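Local coordinates for D-mannonate dehydratase (Streptococcus suis, PDB 3BDK), which is a manganese-containing lyase with a xylose isomerase-like TIM barrel that probably catalyses the dehydration of D-mannonate to 2-dehydro-3-deoxy-D-gluconate, at residues A[80-86]-A[118-123]; A[191-195]-A[231-235]; A[301-305]-A[355-359]. All blocks are in the same frame, centred on the assembly; numbering follows the deposited sequence.

Contact 1: A[80-86]-A[118-123]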
ATOM      1  N   ILE A  80      -6.131  -3.049 -20.924  1.00 60.74           N
ATOM      2  CA  ILE A  80      -5.157  -2.019 -21.327  1.00 59.44           C
ATOM      3  C   ILE A  80      -5.760  -0.616 -21.285  1.00 58.78           C
ATOM      4  O   ILE A  80      -6.745  -0.337 -21.965  1.00 59.04           O
ATOM      5  CB  ILE A  80      -4.626  -2.237 -22.729  1.00 59.05           C
ATOM      6  CG1 ILE A  80      -4.367  -3.729 -22.988  1.00 59.00           C
ATOM      7  CG2 ILE A  80      -3.395  -1.364 -22.931  1.00 59.32           C
ATOM      8  CD1 ILE A  80      -2.892  -4.145 -23.025  1.00 59.37           C
ATOM      9  N   THR A  81      -5.154   0.263 -20.494  1.00 57.77           N
ATOM     10  CA  THR A  81      -5.646   1.629 -20.321  1.00 56.77           C
ATOM     11  C   THR A  81      -4.733   2.651 -21.017  1.00 56.41           C
ATOM     12  O   THR A  81      -5.153   3.784 -21.292  1.00 56.02           O
ATOM     13  CB  THR A  81      -5.773   1.973 -18.816  1.00 56.97           C
ATOM     14  OG1 THR A  81      -6.248   3.318 -18.643  1.00 57.34           O
ATOM     15  CG2 THR A  81      -4.431   1.808 -18.106  1.00 56.03           C
ATOM     16  N   VAL A  82      -3.492   2.225 -21.289  1.00 55.69           N
ATOM     17  CA  VAL A  82      -2.395   3.067 -21.767  1.00 55.00           C
ATOM     18  C   VAL A  82      -1.307   2.158 -22.306  1.00 54.47           C
ATOM     19  O   VAL A  82      -1.093   1.070 -21.783  1.00 54.43           O
ATOM     20  CB  VAL A  82      -1.742   3.879 -20.613  1.00 55.22           C
ATOM     21  CG1 VAL A  82      -0.493   4.617 -21.103  1.00 55.15           C
ATOM     22  CG2 VAL A  82      -2.728   4.854 -19.967  1.00 55.10           C
ATOM     23  N   ILE A  83      -0.609   2.602 -23.342  1.00 54.04           N
ATOM     24  CA  ILE A  83       0.548   1.868 -23.836  1.00 54.06           C
ATOM     25  C   ILE A  83       1.820   2.597 -23.443  1.00 53.82           C
ATOM     26  O   ILE A  83       1.994   3.769 -23.769  1.00 53.85           O
ATOM     27  CB  ILE A  83       0.474   1.644 -25.365  1.00 54.37           C
ATOM     28  CG1 ILE A  83      -0.550   0.542 -25.660  1.00 54.67           C
ATOM     29  CG2 ILE A  83       1.856   1.288 -25.955  1.00 53.96           C
ATOM     30  CD1 ILE A  83      -0.671   0.168 -27.098  1.00 56.27           C
ATOM     31  N   GLU A  84       2.697   1.920 -22.711  1.00 53.49           N
ATOM     32  CA  GLU A  84       3.909   2.575 -22.286  1.00 53.05           C
ATOM     33  C   GLU A  84       4.937   2.394 -23.350  1.00 52.72           C
ATOM     34  O   GLU A  84       5.735   1.443 -23.350  1.00 52.31           O
ATOM     35  CB  GLU A  84       4.444   2.096 -20.952  1.00 53.39           C
ATOM     36  CG  GLU A  84       5.553   3.010 -20.443  1.00 54.10           C
ATOM     37  CD  GLU A  84       5.074   4.067 -19.455  1.00 54.81           C
ATOM     38  OE1 GLU A  84       3.867   4.116 -19.139  1.00 55.57           O
ATOM     39  OE2 GLU A  84       5.922   4.837 -18.960  1.00 54.78           O
ATOM     40  N   SER A  85       4.853   3.330 -24.283  1.00 52.28           N
ATOM     41  CA  SER A  85       5.919   3.673 -25.180  1.00 51.75           C
ATOM     42  C   SER A  85       5.856   2.912 -26.486  1.00 51.40           C
ATOM     43  O   SER A  85       6.125   1.713 -26.547  1.00 51.33           O
ATOM     44  CB  SER A  85       7.290   3.544 -24.507  1.00 51.65           C
ATOM     45  OG  SER A  85       8.189   4.507 -25.018  1.00 51.85           O
ATOM     46  N   ILE A  86       5.429   3.644 -27.510  1.00 51.21           N
ATOM     47  CA  ILE A  86       5.965   3.484 -28.849  1.00 50.66           C
ATOM     48  C   ILE A  86       7.167   4.450 -28.923  1.00 50.17           C
ATOM     49  O   ILE A  86       6.992   5.672 -28.945  1.00 49.93           O
ATOM     50  CB  ILE A  86       4.935   3.837 -29.938  1.00 51.03           C
ATOM     51  CG1 ILE A  86       3.572   3.201 -29.636  1.00 50.76           C
ATOM     52  CG2 ILE A  86       5.455   3.411 -31.306  1.00 51.20           C
ATOM     53  CD1 ILE A  86       2.451   3.677 -30.557  1.00 50.04           C
ATOM     54  N   ILE A 118      -7.576   0.881 -26.772  1.00 54.45           N
ATOM     55  CA  ILE A 118      -6.534   1.492 -25.934  1.00 53.67           C
ATOM     56  C   ILE A 118      -6.329   2.975 -26.259  1.00 52.94           C
ATOM     57  O   ILE A 118      -5.795   3.290 -27.327  1.00 53.08           O
ATOM     58  CB  ILE A 118      -5.175   0.792 -26.118  1.00 53.78           C
ATOM     59  CG1 ILE A 118      -5.309  -0.731 -26.040  1.00 53.46           C
ATOM     60  CG2 ILE A 118      -4.185   1.312 -25.080  1.00 54.95           C
ATOM     61  CD1 ILE A 118      -4.093  -1.499 -26.549  1.00 53.28           C
ATOM     62  N   PRO A 119      -6.732   3.879 -25.326  1.00 52.32           N
ATOM     63  CA  PRO A 119      -6.880   5.333 -25.521  1.00 51.74           C
ATOM     64  C   PRO A 119      -5.681   6.256 -25.206  1.00 51.48           C
ATOM     65  O   PRO A 119      -5.806   7.479 -25.348  1.00 51.14           O
ATOM     66  CB  PRO A 119      -8.036   5.683 -24.581  1.00 51.59           C
ATOM     67  CG  PRO A 119      -8.072   4.580 -23.555  1.00 51.57           C
ATOM     68  CD  PRO A 119      -7.108   3.502 -23.952  1.00 52.08           C
ATOM     69  N   VAL A 120      -4.543   5.706 -24.792  1.00 51.07           N
ATOM     70  CA  VAL A 120      -3.386   6.540 -24.457  1.00 50.76           C
ATOM     71  C   VAL A 120      -2.064   5.909 -24.875  1.00 50.72           C
ATOM     72  O   VAL A 120      -1.870   4.693 -24.727  1.00 51.04           O
ATOM     73  CB  VAL A 120      -3.331   6.913 -22.946  1.00 50.90           C
ATOM     74  CG1 VAL A 120      -2.013   7.591 -22.600  1.00 50.55           C
ATOM     75  CG2 VAL A 120      -4.505   7.827 -22.547  1.00 50.30           C
ATOM     76  N   VAL A 121      -1.164   6.745 -25.404  1.00 50.32           N
ATOM     77  CA  VAL A 121       0.199   6.324 -25.753  1.00 49.79           C
ATOM     78  C   VAL A 121       1.252   7.266 -25.142  1.00 49.50           C
ATOM     79  O   VAL A 121       1.352   8.433 -25.533  1.00 49.76           O
ATOM     80  CB  VAL A 121       0.404   6.227 -27.293  1.00 49.67           C
ATOM     81  CG1 VAL A 121       1.834   5.866 -27.619  1.00 49.24           C
ATOM     82  CG2 VAL A 121      -0.529   5.199 -27.898  1.00 49.38           C
ATOM     83  N   CYS A 122       2.001   6.748 -24.167  1.00 48.90           N
ATOM     84  CA  CYS A 122       3.178   7.414 -23.609  1.00 47.62           C
ATOM     85  C   CYS A 122       4.382   7.182 -24.546  1.00 46.21           C
ATOM     86  O   CYS A 122       4.385   6.234 -25.336  1.00 45.60           O
ATOM     87  CB  CYS A 122       3.452   6.908 -22.172  1.00 47.92           C
ATOM     88  SG  CYS A 122       4.997   7.548 -21.306  1.00 50.05           S
ATOM     89  N   TYR A 123       5.379   8.070 -24.464  1.00 44.44           N
ATOM     90  CA  TYR A 123       6.594   8.044 -25.309  1.00 42.54           C
ATOM     91  C   TYR A 123       7.468   9.220 -24.860  1.00 41.89           C
ATOM     92  O   TYR A 123       6.949  10.178 -24.281  1.00 41.92           O
ATOM     93  CB  TYR A 123       6.235   8.237 -26.792  1.00 41.62           C
ATOM     94  CG  TYR A 123       5.718   9.624 -27.045  1.00 39.91           C
ATOM     95  CD1 TYR A 123       6.531  10.607 -27.625  1.00 37.41           C
ATOM     96  CD2 TYR A 123       4.440   9.981 -26.632  1.00 38.46           C
ATOM     97  CE1 TYR A 123       6.061  11.899 -27.801  1.00 36.21           C
ATOM     98  CE2 TYR A 123       3.963  11.270 -26.814  1.00 38.39           C
ATOM     99  CZ  TYR A 123       4.778  12.222 -27.395  1.00 37.36           C
ATOM    100  OH  TYR A 123       4.276  13.487 -27.566  1.00 38.79           O
TER
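Ile118 packs against Ile80 and Ile83 where two parallel strands begin to run side by side, and it can be traced atom by atom. Its CB stands back, 4.2 Å from Ile80 CG2. From there the two branches part. CG2, which lies anti to the Ile118 backbone N, presses on Ile80 CG2 at 3.5 Å and also reaches Ile83 CG1, whereas CG1 runs beside Ile80 CB. At the tip, Ile118 CD1 lies between Ile80 CG2 and Ile83 CD1, 3.8 Å from the latter, the side chains of Ile118 and Ile83 crossing at about a right angle.

Further along, the backbones pair. The axes of 80-84 and 120-123 approach to 4.6 Å at 25°, and Ile83 bridges Val121 in parallel register: Ile83 N donates to Val120 O (2.8 Å, N-H...O angle 161°), and Cys122 N donates to Ile83 O (3.0 Å, 149°). Alternation then sorts the side chains. Val82 and Val120 lie alongside each other, pointing the same way, with their CG1 atoms 3.7 Å apart; they share Phe284 of strand 282-286 with Glu84 and Cys122. Ile83 and Val121 instead reach Val113 of helix 99-114, and Ile86 CD1 touches Val121 CG1. Strand, helix 99-114 and strand form a beta-alpha-beta crossover of the TIM barrel.

Glu84, its chain bent at chi2, brings OE2 to 3.7 Å from Cys122 SG, but its main polar partner is Arg328, in a salt bridge to OE1; His286, a manganese ligand, adds a weak hydrogen bond to that same oxygen. The chemistry thus changes along the pair: branched aliphatic side chains seal its start and its helix-facing side, while near its end a buried carboxylate is held in the sugar pocket, next to bound D-mannose.

Contact 2: A[191-195]-A[231-235]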
ATOM      1  N   GLU A 191      19.260  22.890 -28.264  1.00 37.91           N
ATOM      2  CA  GLU A 191      17.912  22.759 -27.704  1.00 37.69           C
ATOM      3  C   GLU A 191      16.859  23.137 -28.737  1.00 37.82           C
ATOM      4  O   GLU A 191      15.974  22.334 -29.035  1.00 38.26           O
ATOM      5  CB  GLU A 191      17.759  23.554 -26.408  1.00 37.43           C
ATOM      6  CG  GLU A 191      18.660  23.034 -25.275  1.00 37.17           C
ATOM      7  CD  GLU A 191      18.305  23.587 -23.900  1.00 37.64           C
ATOM      8  OE1 GLU A 191      17.269  24.268 -23.759  1.00 36.95           O
ATOM      9  OE2 GLU A 191      19.055  23.324 -22.936  1.00 39.16           O
ATOM     10  N   GLU A 192      16.990  24.328 -29.319  1.00 37.59           N
ATOM     11  CA  GLU A 192      16.071  24.795 -30.350  1.00 37.04           C
ATOM     12  C   GLU A 192      15.970  23.838 -31.540  1.00 37.13           C
ATOM     13  O   GLU A 192      14.889  23.655 -32.107  1.00 37.20           O
ATOM     14  CB  GLU A 192      16.430  26.205 -30.808  1.00 36.73           C
ATOM     15  CG  GLU A 192      16.152  27.292 -29.768  1.00 35.80           C
ATOM     16  CD  GLU A 192      14.667  27.483 -29.456  1.00 35.66           C
ATOM     17  OE1 GLU A 192      13.811  27.311 -30.366  1.00 35.13           O
ATOM     18  OE2 GLU A 192      14.356  27.815 -28.289  1.00 34.94           O
ATOM     19  N   ASP A 193      17.082  23.222 -31.911  1.00 37.02           N
ATOM     20  CA  ASP A 193      17.055  22.212 -32.960  1.00 37.62           C
ATOM     21  C   ASP A 193      16.120  21.070 -32.570  1.00 37.95           C
ATOM     22  O   ASP A 193      15.325  20.587 -33.408  1.00 37.86           O
ATOM     23  CB  ASP A 193      18.449  21.640 -33.220  1.00 37.36           C
ATOM     24  CG  ASP A 193      19.373  22.641 -33.834  1.00 38.35           C
ATOM     25  OD1 ASP A 193      20.594  22.377 -33.887  1.00 39.55           O
ATOM     26  OD2 ASP A 193      18.881  23.692 -34.276  1.00 39.91           O
ATOM     27  N   LEU A 194      16.233  20.643 -31.301  1.00 37.73           N
ATOM     28  CA  LEU A 194      15.468  19.514 -30.778  1.00 37.16           C
ATOM     29  C   LEU A 194      14.019  19.914 -30.573  1.00 37.35           C
ATOM     30  O   LEU A 194      13.127  19.088 -30.717  1.00 37.49           O
ATOM     31  CB  LEU A 194      16.064  18.995 -29.473  1.00 37.08           C
ATOM     32  CG  LEU A 194      15.614  17.605 -29.021  1.00 35.92           C
ATOM     33  CD1 LEU A 194      16.162  16.534 -29.962  1.00 36.44           C
ATOM     34  CD2 LEU A 194      16.055  17.338 -27.622  1.00 33.78           C
ATOM     35  N   TRP A 195      13.778  21.173 -30.237  1.00 37.53           N
ATOM     36  CA  TRP A 195      12.405  21.672 -30.248  1.00 38.42           C
ATOM     37  C   TRP A 195      11.830  21.524 -31.653  1.00 38.68           C
ATOM     38  O   TRP A 195      10.778  20.928 -31.827  1.00 39.23           O
ATOM     39  CB  TRP A 195      12.306  23.120 -29.745  1.00 38.22           C
ATOM     40  CG  TRP A 195      12.228  23.234 -28.237  1.00 38.70           C
ATOM     41  CD1 TRP A 195      13.173  23.760 -27.411  1.00 38.67           C
ATOM     42  CD2 TRP A 195      11.143  22.813 -27.385  1.00 38.47           C
ATOM     43  NE1 TRP A 195      12.747  23.701 -26.108  1.00 39.23           N
ATOM     44  CE2 TRP A 195      11.510  23.117 -26.064  1.00 38.35           C
ATOM     45  CE3 TRP A 195       9.901  22.206 -27.615  1.00 38.68           C
ATOM     46  CZ2 TRP A 195      10.683  22.838 -24.976  1.00 39.22           C
ATOM     47  CZ3 TRP A 195       9.075  21.928 -26.529  1.00 38.16           C
ATOM     48  CH2 TRP A 195       9.466  22.241 -25.232  1.00 38.50           C
ATOM     49  N   PRO A 231      21.574  17.479 -24.915  1.00 30.81           N
ATOM     50  CA  PRO A 231      20.482  18.401 -24.631  1.00 30.64           C
ATOM     51  C   PRO A 231      19.203  17.702 -24.106  1.00 30.53           C
ATOM     52  O   PRO A 231      18.969  16.527 -24.427  1.00 30.50           O
ATOM     53  CB  PRO A 231      20.244  19.049 -25.995  1.00 30.43           C
ATOM     54  CG  PRO A 231      20.497  17.964 -26.935  1.00 30.78           C
ATOM     55  CD  PRO A 231      21.629  17.148 -26.351  1.00 30.86           C
ATOM     56  N   ARG A 232      18.416  18.411 -23.286  1.00 29.57           N
ATOM     57  CA  ARG A 232      17.124  17.929 -22.808  1.00 28.89           C
ATOM     58  C   ARG A 232      16.173  19.089 -22.824  1.00 28.84           C
ATOM     59  O   ARG A 232      16.561  20.197 -22.469  1.00 28.67           O
ATOM     60  CB  ARG A 232      17.211  17.406 -21.382  1.00 29.16           C
ATOM     61  CG  ARG A 232      17.514  15.923 -21.246  1.00 29.19           C
ATOM     62  CD  ARG A 232      19.011  15.599 -21.373  1.00 29.84           C
ATOM     63  NE  ARG A 232      19.238  14.169 -21.174  1.00 30.65           N
ATOM     64  CZ  ARG A 232      19.369  13.261 -22.146  1.00 32.21           C
ATOM     65  NH1 ARG A 232      19.561  11.977 -21.834  1.00 34.15           N
ATOM     66  NH2 ARG A 232      19.326  13.610 -23.428  1.00 30.77           N
ATOM     67  N   ILE A 233      14.927  18.855 -23.234  1.00 28.62           N
ATOM     68  CA  ILE A 233      13.966  19.950 -23.323  1.00 28.15           C
ATOM     69  C   ILE A 233      12.689  19.755 -22.501  1.00 29.09           C
ATOM     70  O   ILE A 233      12.021  20.734 -22.118  1.00 29.93           O
ATOM     71  CB  ILE A 233      13.635  20.356 -24.798  1.00 28.26           C
ATOM     72  CG1 ILE A 233      13.142  19.151 -25.626  1.00 27.73           C
ATOM     73  CG2 ILE A 233      14.830  21.061 -25.442  1.00 25.93           C
ATOM     74  CD1 ILE A 233      12.668  19.526 -27.028  1.00 27.55           C
ATOM     75  N   ILE A 234      12.336  18.514 -22.214  1.00 28.84           N
ATOM     76  CA  ILE A 234      11.134  18.296 -21.443  1.00 29.27           C
ATOM     77  C   ILE A 234      11.538  18.216 -19.988  1.00 29.41           C
ATOM     78  O   ILE A 234      11.678  17.144 -19.407  1.00 30.25           O
ATOM     79  CB  ILE A 234      10.292  17.099 -21.968  1.00 29.46           C
ATOM     80  CG1 ILE A 234      10.272  17.117 -23.506  1.00 30.27           C
ATOM     81  CG2 ILE A 234       8.864  17.211 -21.485  1.00 27.80           C
ATOM     82  CD1 ILE A 234       9.673  18.424 -24.116  1.00 29.60           C
ATOM     83  N   THR A 235      11.715  19.391 -19.410  1.00 29.43           N
ATOM     84  CA  THR A 235      12.466  19.528 -18.181  1.00 29.22           C
ATOM     85  C   THR A 235      11.744  20.319 -17.065  1.00 29.71           C
ATOM     86  O   THR A 235      12.171  20.257 -15.915  1.00 29.74           O
ATOM     87  CB  THR A 235      13.893  20.155 -18.490  1.00 29.43           C
ATOM     88  OG1 THR A 235      13.747  21.452 -19.071  1.00 28.51           O
ATOM     89  CG2 THR A 235      14.713  19.287 -19.445  1.00 25.74           C
TER
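The indole of Trp195 takes Ile233 on one face: Ile233 CD1 sits over the five-membered ring, 3.8 Å from its centroid and 18° off the normal, which meets the geometry of a CH-pi contact. Over the same face, Ile233 CG2 comes to 3.4 Å from Trp195 NE1, so both branch ends rest on the ring, one near CD2 and the other near the pyrrole nitrogen. Ile233 chi1 of 55° places CG1 between the backbone N and carbonyl carbon and lets this double contact form. Ile234 CD1 approaches Trp195 CH2 obliquely at 4.0 Å, and Arg242 adds a cation-pi interaction to the indole.

The second flat group, the guanidinium of Arg232, turns back on its own segment. Its NH2 donates to Pro231 O at 3.1 Å, with the acceptor in the guanidinium plane, and has Pro127 O as a further acceptor.

Leu194 crosses Ile233 obliquely, its CD2 4.0 Å from Ile233 CG1. Glu191 CB lies 4.0 Å from Ile233 CG2, so Ile233 touches all three helix residues, and Glu191 CG passes Pro231 CB at 4.3 Å.

The first turn of helix 191-210 is in this way packed on the loop between strand 215-218 and helix 237-245. Asp221 holds that loop through Ile234 N, Arg242 approaches from helix 237-245, and Leu194 also touches Phe125 and Pro127, just beyond strand 120-123.

Contact 3: A[301-305]-A[355-359]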
ATOM      1  N   ALA A 301      10.395   5.333  -1.222  1.00 27.33           N
ATOM      2  CA  ALA A 301       9.073   4.736  -1.051  1.00 26.28           C
ATOM      3  C   ALA A 301       8.055   5.766  -1.492  1.00 25.88           C
ATOM      4  O   ALA A 301       8.335   6.958  -1.463  1.00 25.35           O
ATOM      5  CB  ALA A 301       8.861   4.387   0.412  1.00 25.79           C
ATOM      6  N   HIS A 302       6.866   5.323  -1.884  1.00 25.79           N
ATOM      7  CA  HIS A 302       5.898   6.259  -2.424  1.00 25.75           C
ATOM      8  C   HIS A 302       5.401   7.227  -1.355  1.00 25.99           C
ATOM      9  O   HIS A 302       5.151   8.365  -1.640  1.00 26.53           O
ATOM     10  CB  HIS A 302       4.762   5.518  -3.118  1.00 25.76           C
ATOM     11  CG  HIS A 302       5.215   4.699  -4.294  1.00 26.06           C
ATOM     12  ND1 HIS A 302       5.684   3.408  -4.166  1.00 23.43           N
ATOM     13  CD2 HIS A 302       5.293   4.998  -5.614  1.00 26.17           C
ATOM     14  CE1 HIS A 302       6.021   2.947  -5.356  1.00 25.36           C
ATOM     15  NE2 HIS A 302       5.792   3.887  -6.252  1.00 26.13           N
ATOM     16  N   LEU A 303       5.257   6.746  -0.134  1.00 26.34           N
ATOM     17  CA  LEU A 303       4.955   7.549   1.033  1.00 26.57           C
ATOM     18  C   LEU A 303       5.680   8.899   0.989  1.00 26.82           C
ATOM     19  O   LEU A 303       6.899   8.947   0.793  1.00 27.10           O
ATOM     20  CB  LEU A 303       5.365   6.762   2.291  1.00 26.19           C
ATOM     21  CG  LEU A 303       4.983   7.353   3.642  1.00 27.20           C
ATOM     22  CD1 LEU A 303       3.448   7.450   3.796  1.00 28.50           C
ATOM     23  CD2 LEU A 303       5.598   6.581   4.785  1.00 26.25           C
ATOM     24  N   SER A 304       4.922   9.980   1.184  1.00 26.71           N
ATOM     25  CA  SER A 304       5.434  11.349   1.063  1.00 26.91           C
ATOM     26  C   SER A 304       6.683  11.626   1.906  1.00 27.10           C
ATOM     27  O   SER A 304       7.739  11.973   1.363  1.00 27.14           O
ATOM     28  CB  SER A 304       4.336  12.360   1.406  1.00 26.41           C
ATOM     29  OG  SER A 304       3.232  12.191   0.544  1.00 26.49           O
ATOM     30  N   GLN A 305       6.543  11.481   3.225  1.00 27.04           N
ATOM     31  CA  GLN A 305       7.624  11.707   4.169  1.00 27.40           C
ATOM     32  C   GLN A 305       8.910  10.894   3.865  1.00 26.71           C
ATOM     33  O   GLN A 305       9.941  11.129   4.488  1.00 27.22           O
ATOM     34  CB  GLN A 305       7.131  11.400   5.599  1.00 28.26           C
ATOM     35  CG  GLN A 305       6.979  12.615   6.555  1.00 31.78           C
ATOM     36  CD  GLN A 305       7.521  12.314   7.995  1.00 37.08           C
ATOM     37  OE1 GLN A 305       7.169  11.296   8.627  1.00 34.61           O
ATOM     38  NE2 GLN A 305       8.402  13.201   8.494  1.00 38.79           N
ATOM     39  N   THR A 355      -1.561   0.441  -3.420  1.00 30.75           N
ATOM     40  CA  THR A 355      -2.550   0.439  -2.322  1.00 30.92           C
ATOM     41  C   THR A 355      -2.461   1.703  -1.467  1.00 31.10           C
ATOM     42  O   THR A 355      -3.482   2.179  -0.919  1.00 32.25           O
ATOM     43  CB  THR A 355      -2.445  -0.817  -1.432  1.00 31.17           C
ATOM     44  OG1 THR A 355      -1.140  -0.900  -0.836  1.00 32.20           O
ATOM     45  CG2 THR A 355      -2.682  -2.070  -2.250  1.00 31.33           C
ATOM     46  N   TYR A 356      -1.261   2.268  -1.368  1.00 30.04           N
ATOM     47  CA  TYR A 356      -1.097   3.578  -0.726  1.00 29.37           C
ATOM     48  C   TYR A 356      -1.836   4.678  -1.514  1.00 29.82           C
ATOM     49  O   TYR A 356      -2.421   5.615  -0.914  1.00 29.81           O
ATOM     50  CB  TYR A 356       0.390   3.913  -0.581  1.00 28.31           C
ATOM     51  CG  TYR A 356       0.717   5.349  -0.231  1.00 26.44           C
ATOM     52  CD1 TYR A 356       0.303   5.910   0.955  1.00 25.25           C
ATOM     53  CD2 TYR A 356       1.492   6.121  -1.085  1.00 27.94           C
ATOM     54  CE1 TYR A 356       0.622   7.228   1.271  1.00 28.08           C
ATOM     55  CE2 TYR A 356       1.841   7.432  -0.783  1.00 26.87           C
ATOM     56  CZ  TYR A 356       1.410   7.984   0.395  1.00 28.03           C
ATOM     57  OH  TYR A 356       1.752   9.285   0.693  1.00 26.23           O
ATOM     58  N   PHE A 357      -1.815   4.569  -2.843  1.00 29.77           N
ATOM     59  CA  PHE A 357      -2.567   5.517  -3.681  1.00 30.48           C
ATOM     60  C   PHE A 357      -4.082   5.287  -3.628  1.00 31.29           C
ATOM     61  O   PHE A 357      -4.843   6.245  -3.578  1.00 31.16           O
ATOM     62  CB  PHE A 357      -2.005   5.594  -5.114  1.00 29.98           C
ATOM     63  CG  PHE A 357      -0.692   6.304  -5.190  1.00 28.25           C
ATOM     64  CD1 PHE A 357      -0.632   7.689  -5.097  1.00 27.76           C
ATOM     65  CD2 PHE A 357       0.492   5.592  -5.285  1.00 27.16           C
ATOM     66  CE1 PHE A 357       0.585   8.354  -5.109  1.00 26.18           C
ATOM     67  CE2 PHE A 357       1.715   6.242  -5.304  1.00 26.76           C
ATOM     68  CZ  PHE A 357       1.764   7.623  -5.213  1.00 27.78           C
ATOM     69  N   ASN A 358      -4.521   4.030  -3.571  1.00 32.69           N
ATOM     70  CA  ASN A 358      -5.924   3.736  -3.193  1.00 33.55           C
ATOM     71  C   ASN A 358      -6.350   4.514  -1.960  1.00 34.48           C
ATOM     72  O   ASN A 358      -7.423   5.117  -1.929  1.00 35.22           O
ATOM     73  CB  ASN A 358      -6.131   2.256  -2.886  1.00 33.54           C
ATOM     74  CG  ASN A 358      -5.839   1.336  -4.077  1.00 34.66           C
ATOM     75  OD1 ASN A 358      -5.575   0.146  -3.877  1.00 36.91           O
ATOM     76  ND2 ASN A 358      -5.909   1.862  -5.303  1.00 32.01           N
ATOM     77  N   GLY A 359      -5.501   4.505  -0.938  1.00 35.33           N
ATOM     78  CA  GLY A 359      -5.829   5.134   0.338  1.00 36.32           C
ATOM     79  C   GLY A 359      -5.829   6.640   0.238  1.00 37.67           C
ATOM     80  O   GLY A 359      -6.660   7.314   0.838  1.00 37.71           O
TER
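Tyr356 reaches out from helix 348-368 and lays its ring against the backbone of His302 and Leu303, the closer-packed part of this contact. With CG anti to the backbone N (chi1 167°), the ring leads away from the helix toward the loop. Its CE2 lies 3.5 Å from Leu303 N and equally near His302 O, both approaching obliquely. Leu303 CD1 comes to Tyr356 CE1 at 3.8 Å, crossing at about a right angle, so that both carbons next to the hydroxyl-bearing one, CE1 and CE2, have partners on the loop.

Beside it the packing is slacker. The His302 and Phe357 rings have centroids 5.9 Å apart and planes at 81°, and they meet chiefly where His302 CD2 comes to the edge of the Phe357 ring, 3.8 Å from CE2. The Phe357 ring also contacts Met311 of helix 311-320.

The outer end is polar. Ser304 N donates to Tyr356 OH over a long 3.3 Å at 147°, and Ser304 itself is partly exposed. The stronger partner of both hydroxyls is Glu362 of the second subunit, whose OE1 hydrogen-bonds Tyr356 OH and whose OE2 hydrogen-bonds Ser304 OG.

If that Glu362 is ionised, the phenol would probably be the donor in their bond. An aromatic ring packed on the loop backbone thus carries a hydroxyl to the dimer interface, where loop 301-305 and helix 348-368 share a single acid from the other copy; on the inner side, His302 NE2 makes a weak hydrogen bond to the carbonyl of the manganese ligand Asp330.

Overall arrangement
The three contacts follow one another along the chain without nesting and do not touch. Contact 1 lies nearest the chain's centre, about 9 Å from it, and holds part of the active site: the Glu84 side chain is about 4 Å from both the bound D-mannose and the manganese. Contacts 2 and 3 sit on opposite sides of that centre, their own centres about 33 Å apart. Contact 2 comes closer to contact 1 (nearest atoms about 8 Å) than contact 3 does (about 13 Å). Both stand off from the site: the Arg232 side chain is about 11 Å from the sugar, and the His302 side chain about 10 Å from the manganese. Among the three, contact 3 alone reaches the second subunit.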